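Local atomic coordinates of flagellar hook protein FlgE (Caulobacter crescentus CB15, PDB entry 5AY6), a protein that forms the flagellar hook, the curved segment that acts as a universal joint and probably passes motor torque on to the filament. Residues P165-Q170 against S297-V302. Numbering follows the deposited sequence.
Sequences PDFEVQ and SVVQSV
Two beta-sheets in the FlaE-type D2 domain of the hook protein approach each other at their outermost strands, where Phe167 and Val169 pack on Ser297, Val299 and Val302. The strands run roughly parallel, at 22° and 7.8 Å between axes, and no direct hydrogen bond joins them: each bonds inside its own sheet, Phe167 and Val169 to Met187 and Leu185, Val298 to Asn12. The two edges are therefore held mainly by side-chain packing, and the aromatic ring does much of the work. With CG anti to the backbone N (chi1 -163°), the ring of Phe167 reaches across to the other strand; Ser297 CB sits over one face in a CH-pi contact, 4.0 Å from the centroid, while the backbone N of Val299 lies at the edge. Phe167 CZ also touches Val299 CG2 at 3.7 Å. An alanine here would remove the ring and is likely to leave Ser297 CB and Val299 CG2 facing a gap between the sheets. Ser297 OG, hydrogen-bonded to Arg14 N, also holds a water that reaches Asp166 O weakly. Further along, the branches of Val169 divide the work: CG2 meets Val299 CG2 at 3.9 Å, and CG1 meets Val302 CG2 at 4.0 Å.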
ATOM      1  N   PRO A 165       1.876  -6.864   8.821  1.00 14.01           N
ATOM      2  CA  PRO A 165       1.342  -7.479   7.596  1.00  9.25           C
ATOM      3  C   PRO A 165       0.164  -8.417   7.866  1.00 12.54           C
ATOM      4  O   PRO A 165       0.032  -8.917   8.987  1.00  8.99           O
ATOM      5  CB  PRO A 165       2.539  -8.272   7.044  1.00 10.02           C
ATOM      6  CG  PRO A 165       3.738  -7.708   7.729  1.00 13.22           C
ATOM      7  CD  PRO A 165       3.261  -7.283   9.084  1.00 13.24           C
ATOM      8  N   ASP A 166      -0.679  -8.634   6.857  1.00 11.21           N
ATOM      9  CA  ASP A 166      -1.730  -9.655   6.921  1.00  8.88           C
ATOM     10  C   ASP A 166      -1.148 -11.036   6.667  1.00 19.16           C
ATOM     11  O   ASP A 166      -1.657 -12.041   7.165  1.00 16.19           O
ATOM     12  CB  ASP A 166      -2.833  -9.380   5.900  1.00 10.34           C
ATOM     13  CG  ASP A 166      -3.709  -8.220   6.290  1.00  8.64           C
ATOM     14  OD1 ASP A 166      -3.892  -7.998   7.507  1.00  9.19           O
ATOM     15  OD2 ASP A 166      -4.212  -7.530   5.380  1.00 12.55           O
ATOM     16  N   PHE A 167      -0.091 -11.085   5.866  1.00  9.60           N
ATOM     17  CA  PHE A 167       0.558 -12.352   5.576  1.00 12.98           C
ATOM     18  C   PHE A 167       1.974 -12.138   5.078  1.00 12.48           C
ATOM     19  O   PHE A 167       2.280 -11.120   4.459  1.00 16.26           O
ATOM     20  CB  PHE A 167      -0.246 -13.151   4.548  1.00 16.61           C
ATOM     21  CG  PHE A 167       0.119 -14.611   4.502  1.00 23.52           C
ATOM     22  CD1 PHE A 167      -0.030 -15.411   5.628  1.00 18.58           C
ATOM     23  CD2 PHE A 167       0.610 -15.180   3.340  1.00 21.80           C
ATOM     24  CE1 PHE A 167       0.304 -16.755   5.591  1.00 24.38           C
ATOM     25  CE2 PHE A 167       0.944 -16.527   3.297  1.00 14.84           C
ATOM     26  CZ  PHE A 167       0.794 -17.312   4.423  1.00 14.24           C
ATOM     27  N   GLU A 168       2.834 -13.108   5.357  1.00 15.50           N
ATOM     28  CA  GLU A 168       4.221 -13.043   4.934  1.00 14.16           C
ATOM     29  C   GLU A 168       4.698 -14.373   4.365  1.00 16.70           C
ATOM     30  O   GLU A 168       4.287 -15.448   4.814  1.00 12.49           O
ATOM     31  CB  GLU A 168       5.126 -12.631   6.097  1.00 13.11           C
ATOM     32  CG  GLU A 168       4.880 -11.236   6.627  1.00 13.06           C
ATOM     33  CD  GLU A 168       5.968 -10.789   7.590  1.00 16.76           C
ATOM     34  OE1 GLU A 168       6.340 -11.578   8.485  1.00 17.41           O
ATOM     35  OE2 GLU A 168       6.457  -9.650   7.441  1.00 18.76           O
ATOM     36  N   VAL A 169       5.566 -14.285   3.367  1.00  8.69           N
ATOM     37  CA  VAL A 169       6.271 -15.446   2.846  1.00 12.27           C
ATOM     38  C   VAL A 169       7.768 -15.239   3.036  1.00 16.59           C
ATOM     39  O   VAL A 169       8.333 -14.305   2.481  1.00 13.61           O
ATOM     40  CB  VAL A 169       5.972 -15.675   1.357  1.00 12.45           C
ATOM     41  CG1 VAL A 169       6.754 -16.876   0.839  1.00 19.96           C
ATOM     42  CG2 VAL A 169       4.481 -15.869   1.148  1.00 18.17           C
ATOM     43  N   GLN A 170       8.407 -16.084   3.835  1.00 13.79           N
ATOM     44  CA  GLN A 170       9.841 -15.958   4.037  1.00 14.84           C
ATOM     45  C   GLN A 170      10.610 -16.677   2.938  1.00 22.59           C
ATOM     46  O   GLN A 170      10.289 -17.808   2.571  1.00 24.62           O
ATOM     47  CB  GLN A 170      10.263 -16.492   5.411  1.00 19.70           C
ATOM     48  CG  GLN A 170       9.770 -15.653   6.579  1.00 24.15           C
ATOM     49  CD  GLN A 170      10.601 -15.851   7.834  1.00 44.18           C
ATOM     50  OE1 GLN A 170      11.299 -16.855   7.982  1.00 48.11           O
ATOM     51  NE2 GLN A 170      10.544 -14.879   8.738  1.00 44.40           N
ATOM     52  N   SER A 297      -4.995 -18.560   4.225  1.00 19.45           N
ATOM     53  CA  SER A 297      -3.722 -17.999   3.795  1.00 13.02           C
ATOM     54  C   SER A 297      -2.637 -18.944   4.273  1.00 18.55           C
ATOM     55  O   SER A 297      -2.542 -19.213   5.468  1.00 21.31           O
ATOM     56  CB  SER A 297      -3.499 -16.591   4.362  1.00 12.41           C
ATOM     57  OG  SER A 297      -4.304 -15.626   3.707  1.00 15.14           O
ATOM     58  N   VAL A 298      -1.827 -19.456   3.354  1.00 18.16           N
ATOM     59  CA  VAL A 298      -0.829 -20.450   3.729  1.00 15.88           C
ATOM     60  C   VAL A 298       0.331 -20.485   2.737  1.00 15.43           C
ATOM     61  O   VAL A 298       0.149 -20.255   1.542  1.00 17.59           O
ATOM     62  CB  VAL A 298      -1.467 -21.863   3.842  1.00 20.41           C
ATOM     63  CG1 VAL A 298      -2.001 -22.324   2.495  1.00 16.05           C
ATOM     64  CG2 VAL A 298      -0.475 -22.873   4.401  1.00 19.63           C
ATOM     65  N   VAL A 299       1.526 -20.749   3.246  1.00 15.43           N
ATOM     66  CA  VAL A 299       2.672 -21.032   2.396  1.00 19.82           C
ATOM     67  C   VAL A 299       2.752 -22.537   2.160  1.00 19.79           C
ATOM     68  O   VAL A 299       3.010 -23.304   3.086  1.00 24.89           O
ATOM     69  CB  VAL A 299       3.986 -20.527   3.021  1.00 16.84           C
ATOM     70  CG1 VAL A 299       5.173 -20.861   2.121  1.00 18.77           C
ATOM     71  CG2 VAL A 299       3.910 -19.031   3.281  1.00 17.22           C
ATOM     72  N   GLN A 300       2.514 -22.958   0.923  1.00 18.91           N
ATOM     73  CA  GLN A 300       2.574 -24.373   0.578  1.00 21.17           C
ATOM     74  C   GLN A 300       4.023 -24.835   0.499  1.00 24.76           C
ATOM     75  O   GLN A 300       4.386 -25.859   1.073  1.00 18.59           O
ATOM     76  CB  GLN A 300       1.843 -24.627  -0.739  1.00 24.27           C
ATOM     77  CG  GLN A 300       0.396 -24.152  -0.707  1.00 23.69           C
ATOM     78  CD  GLN A 300      -0.101 -23.669  -2.052  1.00 28.83           C
ATOM     79  OE1 GLN A 300       0.580 -23.805  -3.069  1.00 35.71           O
ATOM     80  NE2 GLN A 300      -1.298 -23.092  -2.064  1.00 29.23           N
ATOM     81  N   SER A 301       4.848 -24.064  -0.205  1.00 20.62           N
ATOM     82  CA  SER A 301       6.282 -24.326  -0.273  1.00 15.94           C
ATOM     83  C   SER A 301       7.024 -23.176  -0.942  1.00 14.12           C
ATOM     84  O   SER A 301       6.428 -22.358  -1.644  1.00 12.94           O
ATOM     85  CB  SER A 301       6.570 -25.620  -1.040  1.00 19.99           C
ATOM     86  OG  SER A 301       6.285 -25.466  -2.419  1.00 20.91           O
ATOM     87  N   VAL A 302       8.333 -23.130  -0.720  1.00 13.82           N
ATOM     88  CA  VAL A 302       9.203 -22.203  -1.429  1.00 19.13           C
ATOM     89  C   VAL A 302      10.324 -23.001  -2.085  1.00 16.30           C
ATOM     90  O   VAL A 302      11.116 -23.650  -1.405  1.00 20.48           O
ATOM     91  CB  VAL A 302       9.789 -21.124  -0.489  1.00 18.45           C
ATOM     92  CG1 VAL A 302      10.679 -20.165  -1.266  1.00 18.11           C
ATOM     93  CG2 VAL A 302       8.668 -20.359   0.208  1.00 17.44           C
TER
HETATM   94  O   HOH W   1      -4.186 -13.562   5.412  1.00 23.17           O